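Local atomic coordinates of cell shape-determining protein MreC (PDB entry 2QF4), a protein that is involved in forming and maintaining cell shape in Streptococcus pneumoniae, probably as part of the elongasome that synthesizes peripheral peptidoglycan. Residues K76-G80 against S81-Y85; S139-Y142 against L143-E146. All coordinates share one frame; numbering follows the deposited sequence. Where two conformers were deposited one is given.

Contact 1. Residues K76-G80 against S81-Y85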
loop_
_atom_site.group_PDB
_atom_site.type_symbol
_atom_site.label_atom_id
_atom_site.label_comp_id
_atom_site.label_asym_id
_atom_site.label_seq_id
_atom_site.Cartn_x
_atom_site.Cartn_y
_atom_site.Cartn_z
ATOM N N LYS A 76 -4.754 -2.150 -7.678
ATOM C CA LYS A 76 -5.258 -2.697 -8.917
ATOM C C LYS A 76 -4.326 -3.800 -9.393
ATOM O O LYS A 76 -3.133 -3.840 -9.134
ATOM C CB LYS A 76 -5.465 -1.617 -9.982
ATOM C CG LYS A 76 -4.239 -0.921 -10.403
ATOM C CD LYS A 76 -4.530 0.242 -11.352
ATOM C CE LYS A 76 -3.255 0.965 -11.706
ATOM N NZ LYS A 76 -3.516 2.099 -12.655
ATOM N N ILE A 77 -4.946 -4.761 -10.071
ATOM C CA ILE A 77 -4.314 -5.983 -10.569
ATOM C C ILE A 77 -4.478 -5.984 -12.086
ATOM O O ILE A 77 -5.591 -5.820 -12.589
ATOM C CB ILE A 77 -5.007 -7.224 -9.987
ATOM C CG1 ILE A 77 -4.994 -7.199 -8.445
ATOM C CG2 ILE A 77 -4.372 -8.485 -10.509
ATOM C CD1 ILE A 77 -5.915 -8.228 -7.782
ATOM N N GLN A 78 -3.373 -6.190 -12.803
ATOM C CA GLN A 78 -3.427 -6.250 -14.254
ATOM C C GLN A 78 -3.444 -7.685 -14.717
ATOM O O GLN A 78 -2.530 -8.441 -14.426
ATOM C CB GLN A 78 -2.215 -5.510 -14.841
ATOM C CG GLN A 78 -2.367 -5.169 -16.320
ATOM C CD GLN A 78 -3.554 -4.260 -16.622
ATOM O OE1 GLN A 78 -3.992 -3.458 -15.772
ATOM N NE2 GLN A 78 -4.070 -4.349 -17.853
ATOM N N HIS A 79 -4.502 -8.074 -15.419
ATOM C CA HIS A 79 -4.636 -9.415 -15.970
ATOM C C HIS A 79 -4.813 -9.262 -17.474
ATOM O O HIS A 79 -5.904 -8.949 -17.956
ATOM C CB HIS A 79 -5.831 -10.131 -15.376
ATOM C CG HIS A 79 -5.971 -11.532 -15.863
ATOM N ND1 HIS A 79 -5.195 -12.553 -15.368
ATOM C CD2 HIS A 79 -6.751 -12.075 -16.830
ATOM C CE1 HIS A 79 -5.525 -13.676 -15.975
ATOM N NE2 HIS A 79 -6.465 -13.412 -16.869
ATOM N N GLY A 80 -3.716 -9.468 -18.189
ATOM C CA GLY A 80 -3.655 -9.168 -19.613
ATOM C C GLY A 80 -4.070 -7.731 -19.850
ATOM O O GLY A 80 -3.466 -6.803 -19.321
ATOM N N SER A 81 -5.124 -7.567 -20.633
ATOM C CA SER A 81 -5.628 -6.232 -20.986
ATOM C C SER A 81 -6.719 -5.708 -20.033
ATOM O O SER A 81 -7.259 -4.604 -20.239
ATOM C CB SER A 81 -6.134 -6.217 -22.431
ATOM O OG SER A 81 -7.266 -7.048 -22.589
ATOM N N THR A 82 -7.055 -6.455 -18.977
ATOM C CA THR A 82 -8.057 -5.954 -18.030
ATOM C C THR A 82 -7.445 -5.607 -16.691
ATOM O O THR A 82 -6.441 -6.139 -16.285
ATOM C CB THR A 82 -9.171 -6.967 -17.740
ATOM O OG1 THR A 82 -9.351 -7.849 -18.854
ATOM C CG2 THR A 82 -10.500 -6.200 -17.392
ATOM N N THR A 83 -8.077 -4.660 -16.031
ATOM C CA THR A 83 -7.662 -4.186 -14.710
ATOM C C THR A 83 -8.755 -4.466 -13.708
ATOM O O THR A 83 -9.924 -4.174 -13.967
ATOM C CB THR A 83 -7.388 -2.684 -14.777
ATOM O OG1 THR A 83 -6.520 -2.414 -15.896
ATOM C CG2 THR A 83 -6.732 -2.191 -13.523
ATOM N N ILE A 84 -8.371 -5.011 -12.561
ATOM C CA ILE A 84 -9.268 -5.290 -11.443
ATOM C C ILE A 84 -8.849 -4.442 -10.264
ATOM O O ILE A 84 -7.689 -4.481 -9.867
ATOM C CB ILE A 84 -9.219 -6.794 -11.041
ATOM C CG1 ILE A 84 -9.488 -7.757 -12.239
ATOM C CG2 ILE A 84 -10.203 -7.046 -9.883
ATOM C CD1 ILE A 84 -8.276 -8.276 -12.931
ATOM N N TYR A 85 -9.782 -3.678 -9.719
ATOM C CA TYR A 85 -9.514 -2.850 -8.540
ATOM C C TYR A 85 -9.975 -3.554 -7.283
ATOM O O TYR A 85 -10.979 -4.266 -7.294
ATOM C CB TYR A 85 -10.237 -1.498 -8.685
ATOM C CG TYR A 85 -9.562 -0.555 -9.663
ATOM C CD1 TYR A 85 -9.722 -0.721 -11.034
ATOM C CD2 TYR A 85 -8.754 0.469 -9.218
ATOM C CE1 TYR A 85 -9.076 0.120 -11.939
ATOM C CE2 TYR A 85 -8.115 1.330 -10.121
ATOM C CZ TYR A 85 -8.266 1.132 -11.478
ATOM O OH TYR A 85 -7.643 1.976 -12.372
HETATM O O HOH W 1 -5.720 3.619 -11.454
HETATM O O HOH W 2 -5.751 -2.335 -18.988
#
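Gln78 starts with CG anti to the backbone N (chi1 -164°) and then bends at chi2 (61°), which folds its amide across Thr83, while Thr83 sets OG1 beside its own backbone N, facing that amide. The two residues are a non-hydrogen-bonded pair of a tight antiparallel beta hairpin, strands 74-79 and 82-92, closed by a type II' turn from His79 to Thr82 with Gly80 at the positive-phi corner. The hydroxyl of Thr83 donates through OG1 to Gln78 OE1 at 2.7 Å, with the hydroxyl oxygen tilted 17° from the carbonyl plane of the amide. The other end of the amide serves the turn: Gln78 NE2 donates to Gly80 O (2.9 Å) and to a water that is also bound by Ser81 O and Thr83 OG1, so both ends of the amide are engaged and its rotation is fixed. Backbone bonds join Ile77 with Ile84 and His79 with Thr82 in both directions. On the face carrying Ile77 and Ile84, the methyl CD1 of Ile84 reaches His79 CB at 3.9 Å, and the imidazole beyond is hydrogen-bonded through ND1 to Asp113. Lys76 shares the Gln78 face. Its extended chain runs alongside Tyr85 to a salt bridge with Asp127 and to a water shared with Tyr85 OH, and at its base CB makes a CH-pi contact 4.0 Å from the Tyr85 ring centroid.

Contact 2. Residues S139-Y142 against L143-E146; sequences STDY and LTRE. With EDO (1,2-ethanediol), chain D.
Asp141 and Thr144 form the tight centre of this short loop, where the hydroxyl of Thr144 donates through OG1 to Asp141 OD2 over 2.6 Å. The carboxylate is met on its anti side, with the donor 15° out of its plane. Thr144 places OG1 between its backbone N and carbonyl carbon (chi1 46°), which turns it to Asp141, so that the same oxygen also lies 3.3 Å from Asp141 CB. The backbone is bridged separately by one water, which donates to Asp141 O at 2.8 Å and accepts from Arg145 N at 3.0 Å. One side-chain bond and one water bridge therefore tie the two limbs together where the chain reverses. The reversal belongs to the connection between strands 126-137 and 146-151, antiparallel neighbours in one of the two six-stranded beta-barrels of this major extracellular domain of MreC, which has an alpha-lytic protease fold. At the base of the loop the methylenes of Arg145 pass beside Ser139, CD lying 3.7 Å from Ser139 O. The arginine chain bends at chi3 and carries its guanidinium away to the carbonyls of Ser105 and Ser107, both reached by NH2. The outer end is looser in that it is open to solvent: Tyr142 and Leu143, exposed sequence neighbours whose side chains lie side by side and point the same way, touch each other, Tyr142 CD1 to Leu143 CG at 3.4 Å, the isobutyl group standing oblique to the ring. Ser139 is exposed too, but its hydroxyl is bonded to Thr136. Its backbone N donates to O1 of a 1,2-ethanediol, probably from the crystallisation liquor, which also binds His138 N and Thr137 OG1; Ser139 OG comes within 2.8 Å of that diol oxygen, O1.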
loop_
_atom_site.group_PDB
_atom_site.type_symbol
_atom_site.label_atom_id
_atom_site.label_comp_id
_atom_site.label_asym_id
_atom_site.label_seq_id
_atom_site.Cartn_x
_atom_site.Cartn_y
_atom_site.Cartn_z
ATOM N N SER A 139 -12.916 -18.221 -4.347
ATOM C CA SER A 139 -12.838 -17.823 -5.739
ATOM C C SER A 139 -14.160 -17.856 -6.470
ATOM O O SER A 139 -14.296 -17.137 -7.464
ATOM C CB SER A 139 -11.779 -18.676 -6.464
ATOM O OG SER A 139 -10.492 -18.655 -5.811
ATOM N N THR A 140 -15.125 -18.639 -5.964
ATOM C CA THR A 140 -16.463 -18.718 -6.563
ATOM C C THR A 140 -17.526 -17.929 -5.778
ATOM O O THR A 140 -18.718 -17.974 -6.127
ATOM C CB THR A 140 -16.925 -20.207 -6.760
ATOM O OG1 THR A 140 -17.044 -20.835 -5.492
ATOM C CG2 THR A 140 -15.939 -20.983 -7.631
ATOM N N ASP A 141 -17.134 -17.235 -4.713
ATOM C CA ASP A 141 -18.072 -16.428 -3.928
ATOM C C ASP A 141 -18.605 -15.296 -4.801
ATOM O O ASP A 141 -17.889 -14.736 -5.639
ATOM C CB ASP A 141 -17.422 -15.784 -2.714
ATOM C CG ASP A 141 -17.124 -16.742 -1.577
ATOM O OD1 ASP A 141 -17.210 -17.960 -1.739
ATOM O OD2 ASP A 141 -16.725 -16.215 -0.519
ATOM N N TYR A 142 -19.863 -14.957 -4.588
ATOM C CA TYR A 142 -20.484 -13.895 -5.324
ATOM C C TYR A 142 -19.774 -12.572 -5.164
ATOM O O TYR A 142 -19.658 -11.838 -6.142
ATOM C CB TYR A 142 -21.932 -13.809 -4.873
ATOM C CG TYR A 142 -22.762 -12.860 -5.619
ATOM C CD1 TYR A 142 -23.291 -11.738 -4.995
ATOM C CD2 TYR A 142 -23.034 -13.060 -6.948
ATOM C CE1 TYR A 142 -24.078 -10.869 -5.667
ATOM C CE2 TYR A 142 -23.861 -12.161 -7.658
ATOM C CZ TYR A 142 -24.344 -11.067 -7.001
ATOM O OH TYR A 142 -25.145 -10.140 -7.612
ATOM N N LEU A 143 -19.347 -12.262 -3.949
ATOM C CA LEU A 143 -18.764 -10.942 -3.659
ATOM C C LEU A 143 -17.402 -10.960 -2.983
ATOM O O LEU A 143 -16.667 -9.971 -3.044
ATOM C CB LEU A 143 -19.692 -10.135 -2.732
ATOM C CG LEU A 143 -21.121 -9.860 -3.132
ATOM C CD1 LEU A 143 -21.858 -9.113 -2.013
ATOM C CD2 LEU A 143 -21.131 -9.062 -4.440
ATOM N N THR A 144 -17.071 -12.066 -2.328
ATOM C CA THR A 144 -15.965 -12.086 -1.377
ATOM C C THR A 144 -14.712 -12.840 -1.840
ATOM O O THR A 144 -13.871 -13.225 -1.027
ATOM C CB THR A 144 -16.485 -12.555 -0.021
ATOM O OG1 THR A 144 -17.301 -13.690 -0.225
ATOM C CG2 THR A 144 -17.325 -11.433 0.632
ATOM N N ARG A 145 -14.524 -12.963 -3.150
ATOM C CA ARG A 145 -13.230 -13.433 -3.634
ATOM C C ARG A 145 -12.118 -12.547 -3.066
ATOM O O ARG A 145 -12.212 -11.302 -3.046
ATOM C CB ARG A 145 -13.153 -13.446 -5.165
ATOM C CG ARG A 145 -11.844 -13.953 -5.729
ATOM C CD ARG A 145 -11.896 -14.292 -7.206
ATOM N NE ARG A 145 -12.168 -13.126 -8.037
ATOM C CZ ARG A 145 -11.697 -12.942 -9.266
ATOM N NH1 ARG A 145 -10.873 -13.801 -9.848
ATOM N NH2 ARG A 145 -12.041 -11.848 -9.922
ATOM N N GLU A 146 -11.021 -13.192 -2.689
ATOM C CA GLU A 146 -9.862 -12.532 -2.103
ATOM C C GLU A 146 -8.630 -12.916 -2.913
ATOM O O GLU A 146 -8.576 -13.984 -3.493
ATOM C CB GLU A 146 -9.683 -13.038 -0.665
ATOM C CG GLU A 146 -8.505 -12.549 0.152
ATOM C CD GLU A 146 -8.305 -13.433 1.384
ATOM O OE1 GLU A 146 -9.330 -13.759 2.041
ATOM O OE2 GLU A 146 -7.152 -13.898 1.644
HETATM C C1 EDO D . -12.387 -21.300 -3.554
HETATM O O1 EDO D . -11.182 -20.699 -3.964
HETATM C C2 EDO D . -12.333 -21.792 -2.140
HETATM O O2 EDO D . -11.951 -20.872 -1.176
HETATM O O HOH W 3 -16.364 -12.394 -5.484
#

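Contacts 1 and 2 are two chain reversals of the same barrel, the hairpin at 76-85 coming first along the chain and the loop at 139-146 later. Their centres are 16 Å apart, and although their nearest atoms come to about 5 Å they do not touch. The segment around 103-113 relates them: Arg145 of contact 2 packs on Leu103 and Ile109, while His79 of contact 1 touches Ser107, Asp108 and Ser110. Ser107, whose carbonyl receives Arg145, thus meets side chains from both contacts. Both lie at the surface, about 17 and 22 Å from the chain centre, measured between centres, and the 1,2-ethanediol belongs to contact 2.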